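Local coordinates for protein exported gluconolactonase (PDB 3DR2) that hydrolyses gluconolactone as a calcium-binding gluconolactonase of the SMP-30 family, built as a six-bladed beta-propeller that forms a dimer, at residues Ala126-Val138 / Ile144-Pro156. Numbering follows the deposited sequence.
Sequences AGKRLNSPNDLIV and IWFTDPPFGLRKP. With CA (calcium ion), chain D.
Asn134 reaches the calcium ion through OD1 at 2.4 Å, while its CB rests on the ring of Pro149, CD being 3.5 Å away. Its ND2 hydrogen-bonds a water that also binds the metal, so both ends of the amide are committed and its rotation is fixed. Glu48, Asn191 and Asp242 complete the protein ligands. Behind this first shell, the Asn134 backbone N donates to Thr147 O (3.0 Å), and Asp148 holds the preceding turn. With CG anti to the backbone N (chi1 -166°), its carboxylate receives Asn131 N on the syn lone pair of OD1 (2.9 Å) and Ser132 N at OD2 (2.8 Å). Asn131 returns the grip, ND2 meeting Asp148 O at 3.0 Å in a nearly straight bond (174°). Ser132 OG both donates to Pro149 O (2.7 Å) and accepts from Gly152 N, tying the turn to the 3-10 segment 151-153. Strands 136-138 and 144-147 then pair as an antiparallel hairpin, where Phe146 sits beside Leu136 in a non-hydrogen-bonded pair and extends its ring to Leu130 and Pro133 of the preceding loop. Strand 136-138 forms one edge of a four-stranded propeller blade; strand 144-147 lies between it and strand 169-174, with strands 99-103 and 190-195 of adjacent blades packing on opposite faces.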
ATOM      1  N   ALA A 126     -10.240  24.554 -17.085  1.00 22.69           N
ATOM      2  CA  ALA A 126     -10.187  24.961 -18.480  1.00 21.35           C
ATOM      3  C   ALA A 126     -10.246  23.723 -19.376  1.00 21.52           C
ATOM      4  O   ALA A 126      -9.535  23.631 -20.379  1.00 23.08           O
ATOM      5  CB  ALA A 126      -8.914  25.742 -18.739  1.00 23.95           C
ATOM      6  N   GLY A 127     -11.087  22.766 -18.993  1.00 20.93           N
ATOM      7  CA  GLY A 127     -11.251  21.548 -19.765  1.00 21.20           C
ATOM      8  C   GLY A 127     -10.157  20.497 -19.666  1.00 19.74           C
ATOM      9  O   GLY A 127     -10.302  19.407 -20.220  1.00 21.96           O
ATOM     10  N   LYS A 128      -9.067  20.812 -18.971  1.00 21.48           N
ATOM     11  CA  LYS A 128      -7.958  19.872 -18.824  1.00 20.68           C
ATOM     12  C   LYS A 128      -7.955  19.259 -17.425  1.00 20.55           C
ATOM     13  O   LYS A 128      -8.255  19.939 -16.450  1.00 19.81           O
ATOM     14  CB  LYS A 128      -6.625  20.587 -19.056  1.00 22.11           C
ATOM     15  CG  LYS A 128      -6.457  21.213 -20.438  1.00 24.08           C
ATOM     16  CD  LYS A 128      -5.125  21.950 -20.534  1.00 26.02           C
ATOM     17  CE  LYS A 128      -4.970  22.649 -21.873  1.00 28.93           C
ATOM     18  NZ  LYS A 128      -3.659  23.342 -22.002  1.00 31.07           N
ATOM     19  N   ARG A 129      -7.608  17.979 -17.327  1.00 19.99           N
ATOM     20  CA  ARG A 129      -7.573  17.320 -16.023  1.00 19.12           C
ATOM     21  C   ARG A 129      -6.583  17.987 -15.072  1.00 18.82           C
ATOM     22  O   ARG A 129      -5.521  18.456 -15.487  1.00 19.46           O
ATOM     23  CB  ARG A 129      -7.195  15.838 -16.166  1.00 19.78           C
ATOM     24  CG  ARG A 129      -8.179  15.000 -16.975  1.00 19.28           C
ATOM     25  CD  ARG A 129      -7.900  13.502 -16.859  1.00 22.47           C
ATOM     26  NE  ARG A 129      -8.232  12.965 -15.538  1.00 23.79           N
ATOM     27  CZ  ARG A 129      -8.088  11.687 -15.190  1.00 23.02           C
ATOM     28  NH1 ARG A 129      -7.616  10.808 -16.063  1.00 25.18           N
ATOM     29  NH2 ARG A 129      -8.420  11.281 -13.971  1.00 24.13           N
ATOM     30  N   LEU A 130      -6.944  18.028 -13.791  1.00 17.07           N
ATOM     31  CA  LEU A 130      -6.084  18.596 -12.760  1.00 16.12           C
ATOM     32  C   LEU A 130      -4.905  17.632 -12.643  1.00 16.56           C
ATOM     33  O   LEU A 130      -4.995  16.499 -13.111  1.00 15.38           O
ATOM     34  CB  LEU A 130      -6.843  18.657 -11.434  1.00 16.73           C
ATOM     35  CG  LEU A 130      -8.054  19.598 -11.397  1.00 17.70           C
ATOM     36  CD1 LEU A 130      -8.923  19.300 -10.180  1.00 17.75           C
ATOM     37  CD2 LEU A 130      -7.562  21.033 -11.363  1.00 17.38           C
ATOM     38  N   ASN A 131      -3.814  18.075 -12.022  1.00 15.53           N
ATOM     39  CA  ASN A 131      -2.629  17.226 -11.870  1.00 15.04           C
ATOM     40  C   ASN A 131      -2.889  16.060 -10.908  1.00 17.07           C
ATOM     41  O   ASN A 131      -2.837  14.894 -11.290  1.00 17.23           O
ATOM     42  CB  ASN A 131      -1.444  18.052 -11.351  1.00 16.81           C
ATOM     43  CG  ASN A 131      -1.034  19.167 -12.305  1.00 17.25           C
ATOM     44  OD1 ASN A 131      -1.043  18.993 -13.526  1.00 18.07           O
ATOM     45  ND2 ASN A 131      -0.647  20.309 -11.748  1.00 16.79           N
ATOM     46  N   SER A 132      -3.163  16.397  -9.654  1.00 16.76           N
ATOM     47  CA  SER A 132      -3.438  15.411  -8.608  1.00 14.87           C
ATOM     48  C   SER A 132      -3.603  16.155  -7.286  1.00 15.59           C
ATOM     49  O   SER A 132      -2.638  16.349  -6.543  1.00 13.91           O
ATOM     50  CB  SER A 132      -2.299  14.389  -8.508  1.00 16.05           C
ATOM     51  OG  SER A 132      -1.030  15.017  -8.587  1.00 15.52           O
ATOM     52  N   PRO A 133      -4.836  16.611  -6.997  1.00 13.53           N
ATOM     53  CA  PRO A 133      -5.157  17.345  -5.769  1.00 13.69           C
ATOM     54  C   PRO A 133      -4.525  16.638  -4.584  1.00 13.77           C
ATOM     55  O   PRO A 133      -4.707  15.433  -4.393  1.00 12.28           O
ATOM     56  CB  PRO A 133      -6.675  17.309  -5.742  1.00 14.72           C
ATOM     57  CG  PRO A 133      -7.008  17.408  -7.203  1.00 14.87           C
ATOM     58  CD  PRO A 133      -6.040  16.435  -7.827  1.00 14.18           C
ATOM     59  N   ASN A 134      -3.793  17.408  -3.790  1.00 13.10           N
ATOM     60  CA  ASN A 134      -3.055  16.878  -2.657  1.00 13.60           C
ATOM     61  C   ASN A 134      -3.698  17.122  -1.290  1.00 14.04           C
ATOM     62  O   ASN A 134      -3.953  16.175  -0.541  1.00 13.07           O
ATOM     63  CB  ASN A 134      -1.640  17.466  -2.704  1.00 13.99           C
ATOM     64  CG  ASN A 134      -0.686  16.775  -1.760  1.00 14.98           C
ATOM     65  OD1 ASN A 134      -0.815  16.889  -0.543  1.00 15.07           O
ATOM     66  ND2 ASN A 134       0.283  16.052  -2.317  1.00 15.07           N
ATOM     67  N   ASP A 135      -3.955  18.382  -0.959  1.00 13.33           N
ATOM     68  CA  ASP A 135      -4.571  18.707   0.328  1.00 13.90           C
ATOM     69  C   ASP A 135      -5.651  19.766   0.102  1.00 15.28           C
ATOM     70  O   ASP A 135      -5.625  20.487  -0.903  1.00 16.18           O
ATOM     71  CB  ASP A 135      -3.495  19.209   1.306  1.00 13.16           C
ATOM     72  CG  ASP A 135      -3.862  18.974   2.766  1.00 15.57           C
ATOM     73  OD1 ASP A 135      -2.963  19.100   3.631  1.00 14.63           O
ATOM     74  OD2 ASP A 135      -5.039  18.667   3.052  1.00 16.31           O
ATOM     75  N   LEU A 136      -6.609  19.853   1.022  1.00 13.12           N
ATOM     76  CA  LEU A 136      -7.689  20.827   0.876  1.00 14.14           C
ATOM     77  C   LEU A 136      -8.224  21.315   2.209  1.00 15.56           C
ATOM     78  O   LEU A 136      -8.000  20.693   3.250  1.00 13.47           O
ATOM     79  CB  LEU A 136      -8.845  20.224   0.062  1.00 14.96           C
ATOM     80  CG  LEU A 136      -9.821  19.258   0.750  1.00 15.87           C
ATOM     81  CD1 LEU A 136     -10.833  18.767  -0.277  1.00 15.57           C
ATOM     82  CD2 LEU A 136      -9.072  18.078   1.366  1.00 16.38           C
ATOM     83  N   ILE A 137      -8.917  22.451   2.163  1.00 13.75           N
ATOM     84  CA  ILE A 137      -9.529  23.048   3.342  1.00 15.71           C
ATOM     85  C   ILE A 137     -10.836  23.680   2.893  1.00 15.22           C
ATOM     86  O   ILE A 137     -11.064  23.877   1.699  1.00 18.16           O
ATOM     87  CB  ILE A 137      -8.635  24.147   3.979  1.00 15.74           C
ATOM     88  CG1 ILE A 137      -8.397  25.284   2.978  1.00 17.33           C
ATOM     89  CG2 ILE A 137      -7.324  23.536   4.446  1.00 18.54           C
ATOM     90  CD1 ILE A 137      -7.585  26.453   3.535  1.00 17.31           C
ATOM     91  N   VAL A 138     -11.704  23.976   3.850  1.00 17.77           N
ATOM     92  CA  VAL A 138     -12.981  24.602   3.546  1.00 17.57           C
ATOM     93  C   VAL A 138     -13.032  25.938   4.277  1.00 19.66           C
ATOM     94  O   VAL A 138     -12.874  25.986   5.495  1.00 19.24           O
ATOM     95  CB  VAL A 138     -14.155  23.729   4.018  1.00 18.42           C
ATOM     96  CG1 VAL A 138     -15.470  24.379   3.623  1.00 20.91           C
ATOM     97  CG2 VAL A 138     -14.041  22.337   3.414  1.00 18.95           C
ATOM     98  N   ILE A 144     -14.122  25.537  -1.229  1.00 19.76           N
ATOM     99  CA  ILE A 144     -13.102  24.523  -0.982  1.00 19.16           C
ATOM    100  C   ILE A 144     -11.816  24.984  -1.662  1.00 18.17           C
ATOM    101  O   ILE A 144     -11.805  25.233  -2.868  1.00 18.71           O
ATOM    102  CB  ILE A 144     -13.508  23.152  -1.577  1.00 18.83           C
ATOM    103  CG1 ILE A 144     -14.747  22.622  -0.861  1.00 19.48           C
ATOM    104  CG2 ILE A 144     -12.354  22.152  -1.453  1.00 17.53           C
ATOM    105  CD1 ILE A 144     -15.342  21.407  -1.515  1.00 20.86           C
ATOM    106  N   TRP A 145     -10.745  25.111  -0.882  1.00 17.20           N
ATOM    107  CA  TRP A 145      -9.447  25.526  -1.408  1.00 15.90           C
ATOM    108  C   TRP A 145      -8.537  24.308  -1.416  1.00 14.61           C
ATOM    109  O   TRP A 145      -8.535  23.534  -0.464  1.00 15.36           O
ATOM    110  CB  TRP A 145      -8.810  26.590  -0.514  1.00 17.94           C
ATOM    111  CG  TRP A 145      -9.496  27.919  -0.514  1.00 18.24           C
ATOM    112  CD1 TRP A 145     -10.738  28.210  -0.025  1.00 19.34           C
ATOM    113  CD2 TRP A 145      -8.955  29.152  -0.995  1.00 19.45           C
ATOM    114  NE1 TRP A 145     -11.002  29.557  -0.171  1.00 19.68           N
ATOM    115  CE2 TRP A 145      -9.923  30.155  -0.766  1.00 19.56           C
ATOM    116  CE3 TRP A 145      -7.743  29.506  -1.601  1.00 19.32           C
ATOM    117  CZ2 TRP A 145      -9.713  31.491  -1.121  1.00 20.61           C
ATOM    118  CZ3 TRP A 145      -7.534  30.836  -1.953  1.00 20.40           C
ATOM    119  CH2 TRP A 145      -8.518  31.811  -1.710  1.00 20.62           C
ATOM    120  N   PHE A 146      -7.752  24.138  -2.471  1.00 14.88           N
ATOM    121  CA  PHE A 146      -6.865  22.981  -2.520  1.00 13.50           C
ATOM    122  C   PHE A 146      -5.604  23.214  -3.336  1.00 14.81           C
ATOM    123  O   PHE A 146      -5.526  24.152  -4.126  1.00 15.50           O
ATOM    124  CB  PHE A 146      -7.633  21.767  -3.052  1.00 13.97           C
ATOM    125  CG  PHE A 146      -8.052  21.879  -4.500  1.00 16.69           C
ATOM    126  CD1 PHE A 146      -7.231  21.395  -5.514  1.00 17.01           C
ATOM    127  CD2 PHE A 146      -9.292  22.414  -4.842  1.00 17.75           C
ATOM    128  CE1 PHE A 146      -7.637  21.430  -6.849  1.00 17.91           C
ATOM    129  CE2 PHE A 146      -9.713  22.457  -6.172  1.00 19.14           C
ATOM    130  CZ  PHE A 146      -8.883  21.961  -7.180  1.00 18.61           C
ATOM    131  N   THR A 147      -4.609  22.358  -3.113  1.00 14.93           N
ATOM    132  CA  THR A 147      -3.335  22.433  -3.816  1.00 15.64           C
ATOM    133  C   THR A 147      -3.297  21.357  -4.897  1.00 15.23           C
ATOM    134  O   THR A 147      -3.839  20.261  -4.722  1.00 11.86           O
ATOM    135  CB  THR A 147      -2.162  22.197  -2.856  1.00 14.75           C
ATOM    136  OG1 THR A 147      -2.348  20.942  -2.177  1.00 14.95           O
ATOM    137  CG2 THR A 147      -2.081  23.318  -1.838  1.00 16.06           C
ATOM    138  N   ASP A 148      -2.641  21.665  -6.010  1.00 15.97           N
ATOM    139  CA  ASP A 148      -2.578  20.724  -7.111  1.00 16.10           C
ATOM    140  C   ASP A 148      -1.178  20.388  -7.637  1.00 17.34           C
ATOM    141  O   ASP A 148      -0.854  20.667  -8.787  1.00 16.12           O
ATOM    142  CB  ASP A 148      -3.445  21.238  -8.268  1.00 16.53           C
ATOM    143  CG  ASP A 148      -3.715  20.174  -9.309  1.00 18.18           C
ATOM    144  OD1 ASP A 148      -3.768  20.506 -10.513  1.00 16.49           O
ATOM    145  OD2 ASP A 148      -3.883  19.001  -8.927  1.00 16.81           O
ATOM    146  N   PRO A 149      -0.325  19.785  -6.797  1.00 15.33           N
ATOM    147  CA  PRO A 149       1.020  19.428  -7.249  1.00 15.03           C
ATOM    148  C   PRO A 149       0.884  18.160  -8.097  1.00 16.09           C
ATOM    149  O   PRO A 149      -0.178  17.536  -8.110  1.00 15.61           O
ATOM    150  CB  PRO A 149       1.760  19.182  -5.939  1.00 16.50           C
ATOM    151  CG  PRO A 149       0.698  18.521  -5.115  1.00 12.73           C
ATOM    152  CD  PRO A 149      -0.536  19.372  -5.397  1.00 15.02           C
ATOM    153  N   PRO A 150       1.943  17.764  -8.819  1.00 15.56           N
ATOM    154  CA  PRO A 150       1.894  16.563  -9.662  1.00 15.57           C
ATOM    155  C   PRO A 150       2.364  15.262  -9.007  1.00 16.81           C
ATOM    156  O   PRO A 150       2.656  14.293  -9.706  1.00 17.21           O
ATOM    157  CB  PRO A 150       2.790  16.946 -10.828  1.00 17.71           C
ATOM    158  CG  PRO A 150       3.884  17.672 -10.121  1.00 16.51           C
ATOM    159  CD  PRO A 150       3.139  18.565  -9.135  1.00 15.93           C
ATOM    160  N   PHE A 151       2.432  15.226  -7.681  1.00 17.26           N
ATOM    161  CA  PHE A 151       2.895  14.019  -6.999  1.00 18.55           C
ATOM    162  C   PHE A 151       2.156  12.753  -7.426  1.00 19.27           C
ATOM    163  O   PHE A 151       2.773  11.700  -7.611  1.00 20.68           O
ATOM    164  CB  PHE A 151       2.797  14.200  -5.482  1.00 18.58           C
ATOM    165  CG  PHE A 151       3.781  15.192  -4.929  1.00 18.17           C
ATOM    166  CD1 PHE A 151       5.151  14.977  -5.061  1.00 20.42           C
ATOM    167  CD2 PHE A 151       3.344  16.345  -4.283  1.00 19.13           C
ATOM    168  CE1 PHE A 151       6.068  15.899  -4.559  1.00 19.74           C
ATOM    169  CE2 PHE A 151       4.254  17.270  -3.779  1.00 18.98           C
ATOM    170  CZ  PHE A 151       5.618  17.047  -3.917  1.00 20.02           C
ATOM    171  N   GLY A 152       0.841  12.858  -7.592  1.00 16.95           N
ATOM    172  CA  GLY A 152       0.045  11.709  -7.992  1.00 18.59           C
ATOM    173  C   GLY A 152       0.264  11.235  -9.422  1.00 17.41           C
ATOM    174  O   GLY A 152      -0.271  10.203  -9.824  1.00 16.49           O
ATOM    175  N   LEU A 153       1.056  11.980 -10.188  1.00 18.72           N
ATOM    176  CA  LEU A 153       1.327  11.626 -11.581  1.00 16.82           C
ATOM    177  C   LEU A 153       2.725  11.058 -11.805  1.00 19.67           C
ATOM    178  O   LEU A 153       3.072  10.695 -12.931  1.00 18.56           O
ATOM    179  CB  LEU A 153       1.177  12.857 -12.477  1.00 19.42           C
ATOM    180  CG  LEU A 153      -0.172  13.565 -12.490  1.00 20.42           C
ATOM    181  CD1 LEU A 153      -0.088  14.804 -13.385  1.00 22.09           C
ATOM    182  CD2 LEU A 153      -1.235  12.607 -12.991  1.00 21.64           C
ATOM    183  N   ARG A 154       3.522  10.969 -10.747  1.00 19.05           N
ATOM    184  CA  ARG A 154       4.886  10.492 -10.904  1.00 21.47           C
ATOM    185  C   ARG A 154       5.332   9.454  -9.881  1.00 22.21           C
ATOM    186  O   ARG A 154       6.516   9.354  -9.559  1.00 24.80           O
ATOM    187  CB  ARG A 154       5.823  11.705 -10.899  1.00 22.69           C
ATOM    188  CG  ARG A 154       5.578  12.634 -12.102  1.00 23.60           C
ATOM    189  CD  ARG A 154       6.059  14.069 -11.882  1.00 25.96           C
ATOM    190  NE  ARG A 154       5.809  14.903 -13.063  1.00 26.04           N
ATOM    191  CZ  ARG A 154       5.981  16.223 -13.108  1.00 28.25           C
ATOM    192  NH1 ARG A 154       6.405  16.881 -12.037  1.00 28.31           N
ATOM    193  NH2 ARG A 154       5.731  16.893 -14.228  1.00 29.84           N
ATOM    194  N   LYS A 155       4.376   8.682  -9.376  1.00 19.94           N
ATOM    195  CA  LYS A 155       4.656   7.636  -8.399  1.00 19.08           C
ATOM    196  C   LYS A 155       3.526   6.615  -8.466  1.00 17.83           C
ATOM    197  O   LYS A 155       2.407   6.879  -8.022  1.00 16.82           O
ATOM    198  CB  LYS A 155       4.757   8.223  -6.987  1.00 20.79           C
ATOM    199  CG  LYS A 155       5.182   7.207  -5.931  1.00 22.16           C
ATOM    200  CD  LYS A 155       5.584   7.876  -4.618  1.00 25.08           C
ATOM    201  CE  LYS A 155       6.890   8.654  -4.757  1.00 26.51           C
ATOM    202  NZ  LYS A 155       7.300   9.300  -3.475  1.00 27.15           N
ATOM    203  N   PRO A 156       3.805   5.435  -9.043  1.00 16.11           N
ATOM    204  CA  PRO A 156       2.840   4.343  -9.198  1.00 15.42           C
ATOM    205  C   PRO A 156       2.113   3.957  -7.915  1.00 14.82           C
ATOM    206  O   PRO A 156       0.924   3.643  -7.935  1.00 14.55           O
ATOM    207  CB  PRO A 156       3.699   3.199  -9.735  1.00 17.50           C
ATOM    208  CG  PRO A 156       4.724   3.907 -10.533  1.00 16.24           C
ATOM    209  CD  PRO A 156       5.100   5.069  -9.641  1.00 19.07           C
TER
HETATM  210 CA    CA D 707       0.249  16.614   1.589  1.00  1.00          CA
HETATM  211  O   HOH W   1       1.164  14.617   0.308  1.00 16.93           O
HETATM  212  O   HOH W   2      -2.069  15.982   1.743  1.00 13.53           O
HETATM  213  O   HOH W   3      -0.512  18.534   2.803  1.00 14.52           O
HETATM  214  O   HOH W   4       0.082  16.123   3.984  1.00 24.65           O